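Gingipain R2 Pro-Domain (Porphyromonas gingivalis, PDB 4IEF) is the propeptide region of an arginine-specific cysteine protease, and probably keeps the enzyme inactive until it is cleaved away. Local coordinates at residues Val96-Ser101 and Leu154-Val159; Leu35-Val40 and Ile91-Val96; Pro14-Leu19 and Leu69-Ala74. One frame throughout, in Å; residues are numbered along the deposited sequence.

Contact 1: residues Val96-Ser101 and Leu154-Val159; sequences VLIAPS and LQYNPV
Between I98 and Y156 the two backbones keep a separation of 7.7 Å from CA to CA, too wide for strand pairing, and one aromatic side chain bridges the interval. Y156 has CG anti to its backbone N (chi1 177°), which directs the ring off the last part of strand 144-157 and brings the hydroxyl to the backbone where V96 O and I98 N flank L97. There Y156 OH donates to V96 O at 2.7 Å, in the carbonyl plane and on a lone pair, with a C=O...donor angle of 139°. Y156 OH in turn accepts a weak bond from I98 N at 3.4 Å. One hydroxyl thus serves a carbonyl and an amide of a buried, irregular stretch, which tyrosine suits by carrying a donor and acceptor at the far end of a rigid ring.

In this C25-family propeptide the chain leaving strand 79-93 passes between the hairpin 36-51 and the large antiparallel sheet, and Y156 reaches it from strand 144-157. L97 and A99 also form backbone bonds with Q48 of the hairpin.

Hydrophobic contact accompanies the polar grip. I98 CG1 lies over the centre of the Y156 ring, 3.6 Å from the centroid and 13° off the normal, a CH-pi contact, while I98 CB sits 3.7 Å from Y156 CE2. CB and CG1 of the isoleucine together cover this face, and the two side chains lie alongside each other, pointing opposite ways. P158 N is over the other face of the ring, toward the rim, and L163 of strand 162-176 also touches both I98 and Y156.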
loop_
_atom_site.group_PDB
_atom_site.type_symbol
_atom_site.label_atom_id
_atom_site.label_comp_id
_atom_site.label_asym_id
_atom_site.label_seq_id
_atom_site.Cartn_x
_atom_site.Cartn_y
_atom_site.Cartn_z
ATOM N N VAL A 96 23.143 31.774 8.987
ATOM C CA VAL A 96 21.967 31.165 8.386
ATOM C C VAL A 96 20.897 31.032 9.456
ATOM O O VAL A 96 21.188 30.581 10.566
ATOM C CB VAL A 96 22.297 29.787 7.738
ATOM C CG1 VAL A 96 21.073 29.174 7.065
ATOM C CG2 VAL A 96 23.442 29.903 6.743
ATOM N N LEU A 97 19.669 31.430 9.129
ATOM C CA LEU A 97 18.543 31.245 10.032
ATOM C C LEU A 97 17.706 30.101 9.474
ATOM O O LEU A 97 17.088 30.256 8.419
ATOM C CB LEU A 97 17.723 32.541 10.219
ATOM C CG LEU A 97 16.432 32.437 11.055
ATOM C CD1 LEU A 97 16.727 32.118 12.516
ATOM C CD2 LEU A 97 15.617 33.709 10.955
ATOM N N ILE A 98 17.771 28.925 10.127
ATOM C CA ILE A 98 17.007 27.739 9.730
ATOM C C ILE A 98 15.649 27.820 10.410
ATOM O O ILE A 98 15.579 28.098 11.612
ATOM C CB ILE A 98 17.759 26.410 10.042
ATOM C CG1 ILE A 98 19.056 26.269 9.197
ATOM C CG2 ILE A 98 16.856 25.155 9.920
ATOM C CD1 ILE A 98 18.911 26.112 7.643
ATOM N N ALA A 99 14.571 27.596 9.629
ATOM C CA ALA A 99 13.188 27.634 10.096
ATOM C C ALA A 99 12.899 26.538 11.134
ATOM O O ALA A 99 13.420 25.427 11.005
ATOM C CB ALA A 99 12.243 27.494 8.917
ATOM N N PRO A 100 12.066 26.827 12.165
ATOM C CA PRO A 100 11.749 25.792 13.156
ATOM C C PRO A 100 10.665 24.848 12.638
ATOM O O PRO A 100 9.802 25.249 11.853
ATOM C CB PRO A 100 11.280 26.604 14.362
ATOM C CG PRO A 100 10.688 27.830 13.773
ATOM C CD PRO A 100 11.352 28.088 12.455
ATOM N N SER A 101 10.714 23.586 13.066
ATOM C CA SER A 101 9.739 22.597 12.622
ATOM C C SER A 101 8.352 22.858 13.197
ATOM O O SER A 101 8.217 23.277 14.346
ATOM C CB SER A 101 10.194 21.192 12.982
ATOM O OG SER A 101 9.296 20.222 12.472
ATOM N N LEU A 154 22.404 17.572 7.658
ATOM C CA LEU A 154 22.244 18.983 7.970
ATOM C C LEU A 154 22.272 19.159 9.492
ATOM O O LEU A 154 21.356 18.730 10.197
ATOM C CB LEU A 154 20.961 19.556 7.329
ATOM C CG LEU A 154 20.880 19.500 5.791
ATOM C CD1 LEU A 154 19.502 19.836 5.311
ATOM C CD2 LEU A 154 21.900 20.434 5.131
ATOM N N GLN A 155 23.382 19.721 9.987
ATOM C CA GLN A 155 23.629 19.966 11.408
ATOM C C GLN A 155 23.654 21.479 11.626
ATOM O O GLN A 155 24.379 22.189 10.932
ATOM C CB GLN A 155 24.925 19.281 11.874
ATOM C CG GLN A 155 24.973 17.763 11.618
ATOM C CD GLN A 155 24.092 16.931 12.523
ATOM O OE1 GLN A 155 23.976 17.178 13.727
ATOM N NE2 GLN A 155 23.493 15.882 11.969
ATOM N N TYR A 156 22.805 21.981 12.528
ATOM C CA TYR A 156 22.658 23.417 12.730
ATOM C C TYR A 156 22.733 23.815 14.187
ATOM O O TYR A 156 22.011 23.273 15.033
ATOM C CB TYR A 156 21.318 23.887 12.116
ATOM C CG TYR A 156 20.981 25.354 12.291
ATOM C CD1 TYR A 156 21.679 26.339 11.599
ATOM C CD2 TYR A 156 19.910 25.753 13.087
ATOM C CE1 TYR A 156 21.352 27.688 11.733
ATOM C CE2 TYR A 156 19.569 27.098 13.225
ATOM C CZ TYR A 156 20.293 28.062 12.544
ATOM O OH TYR A 156 19.949 29.388 12.678
ATOM N N ASN A 157 23.616 24.784 14.459
ATOM C CA ASN A 157 23.790 25.400 15.763
ATOM C C ASN A 157 22.946 26.682 15.750
ATOM O O ASN A 157 23.261 27.593 14.983
ATOM C CB ASN A 157 25.273 25.667 16.067
ATOM C CG ASN A 157 25.557 26.099 17.494
ATOM O OD1 ASN A 157 24.878 26.959 18.076
ATOM N ND2 ASN A 157 26.595 25.529 18.086
ATOM N N PRO A 158 21.838 26.748 16.531
ATOM C CA PRO A 158 20.966 27.940 16.481
ATOM C C PRO A 158 21.558 29.217 17.085
ATOM O O PRO A 158 21.213 30.309 16.633
ATOM C CB PRO A 158 19.728 27.509 17.272
ATOM C CG PRO A 158 19.830 26.032 17.430
ATOM C CD PRO A 158 21.290 25.734 17.451
ATOM N N VAL A 159 22.435 29.089 18.089
ATOM C CA VAL A 159 23.066 30.221 18.772
ATOM C C VAL A 159 24.134 30.877 17.863
ATOM O O VAL A 159 24.175 32.108 17.772
ATOM C CB VAL A 159 23.640 29.787 20.155
ATOM C CG1 VAL A 159 24.591 30.836 20.741
ATOM C CG2 VAL A 159 22.512 29.483 21.137
#

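Contact 2: residues Leu35-Val40 and Ile91-Val96; sequences LQFTGV and IEKKDV
The ammonium nitrogen K93 NZ rests over one face of the F37 ring, 3.5 Å from F37 CE1, in a cation-pi contact. It is displaced from the middle toward one side of the hexagon: F37 CD1 is almost as near at 3.6 Å, whereas K93 NZ is 4.1 Å from F37 CG and from F37 CZ. Measured to the ring centroid, K93 NZ is 3.9 Å away and 26° off the normal, so the charge still faces the pi cloud rather than the rim hydrogens.

The two side chains approach from opposite directions, and length matters because the backbones are far apart; even the nearest CA atoms, those of F37 and V96, are separated by 10.5 Å. Lysine spans such a gap with a chain that is extended beyond CG, although its first torsion (chi1 -139°) falls between the staggered values. Phenylalanine contributes a broad, flat surface with a negative electrostatic potential over its face, which would be expected to steady the ammonium at this partly exposed place. With F37 CG held beside the backbone N (chi1 -65°), the ring reaches from its strand toward the lysine.

The ring also has apolar company: F37 packs on P50 of its partner strand, on L163 and on I98, so that the ring is part of the apolar packing between hairpin and sheet while one face meets the lysine. K93 is itself tied to the sheet by backbone hydrogen bonding with L163.

The contact joins the first strand of the two-stranded hairpin 36-42 and 45-51 to the end of strand 79-93, a surface cation-pi contact where the β-hairpin meets the large antiparallel sheet.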
loop_
_atom_site.group_PDB
_atom_site.type_symbol
_atom_site.label_atom_id
_atom_site.label_comp_id
_atom_site.label_asym_id
_atom_site.label_seq_id
_atom_site.Cartn_x
_atom_site.Cartn_y
_atom_site.Cartn_z
ATOM N N LEU A 35 20.369 20.237 -2.951
ATOM C CA LEU A 35 20.076 20.963 -1.709
ATOM C C LEU A 35 19.559 22.371 -2.035
ATOM O O LEU A 35 20.234 23.137 -2.716
ATOM C CB LEU A 35 21.291 21.037 -0.768
ATOM C CG LEU A 35 21.104 21.895 0.502
ATOM C CD1 LEU A 35 20.234 21.186 1.538
ATOM C CD2 LEU A 35 22.443 22.279 1.092
ATOM N N GLN A 36 18.339 22.681 -1.578
ATOM C CA GLN A 36 17.690 23.982 -1.796
ATOM C C GLN A 36 17.195 24.566 -0.477
ATOM O O GLN A 36 16.976 23.825 0.484
ATOM C CB GLN A 36 16.509 23.875 -2.795
ATOM C CG GLN A 36 16.843 23.154 -4.106
ATOM C CD GLN A 36 16.453 23.881 -5.367
ATOM O OE1 GLN A 36 15.690 23.360 -6.182
ATOM N NE2 GLN A 36 17.057 25.043 -5.610
ATOM N N PHE A 37 16.993 25.890 -0.445
ATOM C CA PHE A 37 16.497 26.606 0.726
ATOM C C PHE A 37 15.316 27.471 0.313
ATOM O O PHE A 37 15.415 28.233 -0.650
ATOM C CB PHE A 37 17.613 27.446 1.378
ATOM C CG PHE A 37 18.748 26.631 1.948
ATOM C CD1 PHE A 37 19.896 26.383 1.197
ATOM C CD2 PHE A 37 18.674 26.109 3.234
ATOM C CE1 PHE A 37 20.946 25.622 1.726
ATOM C CE2 PHE A 37 19.718 25.347 3.758
ATOM C CZ PHE A 37 20.847 25.103 2.998
ATOM N N THR A 38 14.186 27.309 1.006
ATOM C CA THR A 38 12.951 28.059 0.762
ATOM C C THR A 38 12.777 29.078 1.896
ATOM O O THR A 38 12.745 28.704 3.071
ATOM C CB THR A 38 11.755 27.089 0.635
ATOM O OG1 THR A 38 12.062 26.093 -0.341
ATOM C CG2 THR A 38 10.454 27.790 0.257
ATOM N N GLY A 39 12.694 30.348 1.528
ATOM C CA GLY A 39 12.499 31.443 2.469
ATOM C C GLY A 39 11.079 31.473 3.002
ATOM O O GLY A 39 10.122 31.461 2.224
ATOM N N VAL A 40 10.933 31.481 4.332
ATOM C CA VAL A 40 9.626 31.521 4.993
ATOM C C VAL A 40 9.596 32.672 6.020
ATOM O O VAL A 40 10.631 33.047 6.574
ATOM C CB VAL A 40 9.201 30.167 5.641
ATOM C CG1 VAL A 40 8.967 29.081 4.597
ATOM C CG2 VAL A 40 10.195 29.700 6.694
ATOM N N ILE A 91 30.731 21.134 4.527
ATOM C CA ILE A 91 30.997 22.541 4.233
ATOM C C ILE A 91 30.156 23.363 5.216
ATOM O O ILE A 91 29.098 22.900 5.659
ATOM C CB ILE A 91 30.755 22.938 2.742
ATOM C CG1 ILE A 91 29.359 22.506 2.234
ATOM C CG2 ILE A 91 31.870 22.395 1.846
ATOM C CD1 ILE A 91 28.787 23.375 1.089
ATOM N N GLU A 92 30.640 24.546 5.591
ATOM C CA GLU A 92 29.936 25.390 6.546
ATOM C C GLU A 92 29.294 26.593 5.878
ATOM O O GLU A 92 29.903 27.243 5.026
ATOM C CB GLU A 92 30.873 25.856 7.667
ATOM C CG GLU A 92 30.958 24.874 8.820
ATOM C CD GLU A 92 31.480 25.405 10.142
ATOM O OE1 GLU A 92 31.853 26.598 10.218
ATOM O OE2 GLU A 92 31.510 24.615 11.114
ATOM N N LYS A 93 28.048 26.876 6.282
ATOM C CA LYS A 93 27.251 28.017 5.852
ATOM C C LYS A 93 27.012 28.885 7.097
ATOM O O LYS A 93 26.387 28.421 8.058
ATOM C CB LYS A 93 25.945 27.539 5.200
ATOM C CG LYS A 93 25.549 28.335 3.968
ATOM C CD LYS A 93 24.126 28.013 3.526
ATOM C CE LYS A 93 23.636 28.956 2.452
ATOM N NZ LYS A 93 22.158 28.907 2.302
ATOM N N LYS A 94 27.582 30.104 7.116
ATOM C CA LYS A 94 27.490 30.991 8.278
ATOM C C LYS A 94 26.358 32.017 8.153
ATOM O O LYS A 94 25.933 32.347 7.045
ATOM C CB LYS A 94 28.827 31.693 8.539
ATOM C CG LYS A 94 29.852 30.772 9.187
ATOM C CD LYS A 94 31.080 31.527 9.652
ATOM C CE LYS A 94 32.104 30.587 10.240
ATOM N NZ LYS A 94 33.439 31.230 10.364
ATOM N N ASP A 95 25.876 32.500 9.325
ATOM C CA ASP A 95 24.794 33.476 9.528
ATOM C C ASP A 95 23.516 33.038 8.784
ATOM O O ASP A 95 22.889 33.813 8.057
ATOM C CB ASP A 95 25.231 34.904 9.140
ATOM C CG ASP A 95 24.378 36.005 9.748
ATOM O OD1 ASP A 95 24.131 35.961 10.980
ATOM O OD2 ASP A 95 23.977 36.923 9.001
ATOM N N VAL A 96 23.143 31.774 8.987
ATOM C CA VAL A 96 21.967 31.165 8.386
ATOM C C VAL A 96 20.897 31.032 9.456
ATOM O O VAL A 96 21.188 30.581 10.566
ATOM C CB VAL A 96 22.297 29.787 7.738
ATOM C CG1 VAL A 96 21.073 29.174 7.065
ATOM C CG2 VAL A 96 23.442 29.903 6.743
#

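Contact 3: residues Pro14-Leu19 and Leu69-Ala74; sequences PQVRLL and LSRSLA
V16 lays its CG1 methyl over one face of the R71 guanidinium, 3.8 Å from R71 NH1 and displaced toward the rim of the group. V16 CB follows along the same group, 3.9 Å from R71 NH2. The other methyl serves a different neighbour: V16 CG2 is 3.7 Å from L69 CD1 and 3.9 Å from L69 CD2, fitting against both ends of the leucine fork. A chi1 of 175° sets V16 CG1 opposite the backbone N and CG2 opposite the carbonyl carbon, which parts the methyls between arginine and leucine; this compact β-branched residue is buried against both, with F30 also beside it.

V16 just precedes strand 17-22, and R71 lies on strand 69-74. These two strands belong to one large antiparallel sheet but are not paired with each other: the first pairs with 25-31, the second with 144-157. The curled or branched course of the sheet lets L69 and R71 meet V16, with 9.2 Å between the CA atoms of V16 and R71.

Arginine suits a place half apolar and half polar. In R71 a bend at chi2 (-64°) turns the guanidinium so that its face meets V16, and its NH2 forms a salt bridge with E54, so the charge is paired while the flat face packs on hydrocarbon. S70 and S72 interleave with these residues along the strand, and their hydroxyls hydrogen-bond with charged side chains of a neighbouring subunit.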
loop_
_atom_site.group_PDB
_atom_site.type_symbol
_atom_site.label_atom_id
_atom_site.label_comp_id
_atom_site.label_asym_id
_atom_site.label_seq_id
_atom_site.Cartn_x
_atom_site.Cartn_y
_atom_site.Cartn_z
ATOM N N PRO A 14 19.729 9.651 -6.368
ATOM C CA PRO A 14 20.543 8.726 -7.183
ATOM C C PRO A 14 21.979 8.575 -6.697
ATOM O O PRO A 14 22.661 7.629 -7.093
ATOM C CB PRO A 14 20.522 9.360 -8.585
ATOM C CG PRO A 14 19.548 10.505 -8.512
ATOM C CD PRO A 14 19.501 10.923 -7.082
ATOM N N GLN A 15 22.440 9.514 -5.857
ATOM C CA GLN A 15 23.801 9.540 -5.330
ATOM C C GLN A 15 23.947 8.623 -4.089
ATOM O O GLN A 15 25.075 8.330 -3.678
ATOM C CB GLN A 15 24.227 10.984 -5.031
ATOM C CG GLN A 15 24.306 11.856 -6.284
ATOM C CD GLN A 15 25.196 13.060 -6.108
ATOM O OE1 GLN A 15 26.423 12.948 -6.001
ATOM N NE2 GLN A 15 24.603 14.248 -6.135
ATOM N N VAL A 16 22.818 8.133 -3.533
ATOM C CA VAL A 16 22.825 7.187 -2.410
ATOM C C VAL A 16 23.043 5.789 -3.007
ATOM O O VAL A 16 22.232 5.335 -3.820
ATOM C CB VAL A 16 21.555 7.287 -1.516
ATOM C CG1 VAL A 16 21.551 6.211 -0.427
ATOM C CG2 VAL A 16 21.452 8.672 -0.888
ATOM N N ARG A 17 24.182 5.151 -2.666
ATOM C CA ARG A 17 24.535 3.834 -3.207
ATOM C C ARG A 17 25.164 2.901 -2.168
ATOM O O ARG A 17 25.834 3.355 -1.239
ATOM C CB ARG A 17 25.464 3.959 -4.436
ATOM C CG ARG A 17 26.857 4.559 -4.198
ATOM C CD ARG A 17 27.733 4.342 -5.424
ATOM N NE ARG A 17 29.129 4.729 -5.204
ATOM C CZ ARG A 17 29.722 5.774 -5.775
ATOM N NH1 ARG A 17 29.042 6.568 -6.594
ATOM N NH2 ARG A 17 30.995 6.043 -5.517
ATOM N N LEU A 18 24.932 1.583 -2.353
ATOM C CA LEU A 18 25.471 0.507 -1.530
ATOM C C LEU A 18 26.899 0.230 -1.996
ATOM O O LEU A 18 27.093 -0.246 -3.115
ATOM C CB LEU A 18 24.570 -0.750 -1.640
ATOM C CG LEU A 18 25.018 -2.006 -0.892
ATOM C CD1 LEU A 18 24.668 -1.932 0.591
ATOM C CD2 LEU A 18 24.400 -3.244 -1.513
ATOM N N LEU A 19 27.894 0.574 -1.165
ATOM C CA LEU A 19 29.309 0.373 -1.501
ATOM C C LEU A 19 29.724 -1.080 -1.307
ATOM O O LEU A 19 30.385 -1.637 -2.181
ATOM C CB LEU A 19 30.241 1.298 -0.693
ATOM C CG LEU A 19 30.160 2.808 -0.967
ATOM C CD1 LEU A 19 31.134 3.560 -0.089
ATOM C CD2 LEU A 19 30.478 3.145 -2.417
ATOM N N LEU A 69 17.638 11.426 5.370
ATOM C CA LEU A 69 17.452 10.446 4.312
ATOM C C LEU A 69 17.480 9.073 4.965
ATOM O O LEU A 69 18.418 8.760 5.700
ATOM C CB LEU A 69 18.505 10.579 3.200
ATOM C CG LEU A 69 18.219 9.776 1.934
ATOM C CD1 LEU A 69 18.663 10.536 0.725
ATOM C CD2 LEU A 69 18.874 8.389 1.985
ATOM N N SER A 70 16.448 8.268 4.708
ATOM C CA SER A 70 16.314 6.943 5.311
ATOM C C SER A 70 16.302 5.837 4.267
ATOM O O SER A 70 15.700 5.989 3.199
ATOM C CB SER A 70 15.044 6.871 6.148
ATOM O OG SER A 70 15.071 7.801 7.219
ATOM N N ARG A 71 17.000 4.727 4.585
ATOM C CA ARG A 71 17.105 3.541 3.742
ATOM C C ARG A 71 17.021 2.280 4.586
ATOM O O ARG A 71 17.588 2.216 5.683
ATOM C CB ARG A 71 18.410 3.546 2.914
ATOM C CG ARG A 71 18.406 4.490 1.715
ATOM C CD ARG A 71 17.371 4.119 0.662
ATOM N NE ARG A 71 17.370 5.078 -0.443
ATOM C CZ ARG A 71 18.084 4.944 -1.556
ATOM N NH1 ARG A 71 18.848 3.873 -1.740
ATOM N NH2 ARG A 71 18.031 5.874 -2.501
ATOM N N SER A 72 16.322 1.274 4.060
ATOM C CA SER A 72 16.108 -0.003 4.734
ATOM C C SER A 72 17.172 -1.009 4.354
ATOM O O SER A 72 17.574 -1.094 3.185
ATOM C CB SER A 72 14.723 -0.553 4.416
ATOM O OG SER A 72 13.714 0.340 4.861
ATOM N N LEU A 73 17.626 -1.778 5.349
ATOM C CA LEU A 73 18.628 -2.810 5.144
ATOM C C LEU A 73 18.196 -4.130 5.749
ATOM O O LEU A 73 17.611 -4.152 6.835
ATOM C CB LEU A 73 19.984 -2.406 5.760
ATOM C CG LEU A 73 20.726 -1.196 5.174
ATOM C CD1 LEU A 73 21.779 -0.694 6.151
ATOM C CD2 LEU A 73 21.360 -1.529 3.817
ATOM N N ALA A 74 18.488 -5.232 5.039
ATOM C CA ALA A 74 18.309 -6.590 5.546
ATOM C C ALA A 74 19.478 -6.813 6.532
ATOM O O ALA A 74 20.640 -6.690 6.130
ATOM C CB ALA A 74 18.324 -7.595 4.395
#

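Overall arrangement
Contacts 1 and 2 are neighbours, their centres about 9 Å apart; they share V96, and I98 packs on F37 between them. Together they tie the small hairpin, the loop after strand 79-93 and the main sheet into one region. Contact 3 is about 25 Å from either, centre to centre, and lies across the chain's centre from contact 1, although strands 69-74 and 144-157 are neighbours in the sheet. Chemistry follows place: buried contact 1 satisfies backbone polar groups with a phenol, contact 2 at the surface sets a charge over an aromatic face, and buried contact 3 combines aliphatic packing with an arginine whose charge is paired.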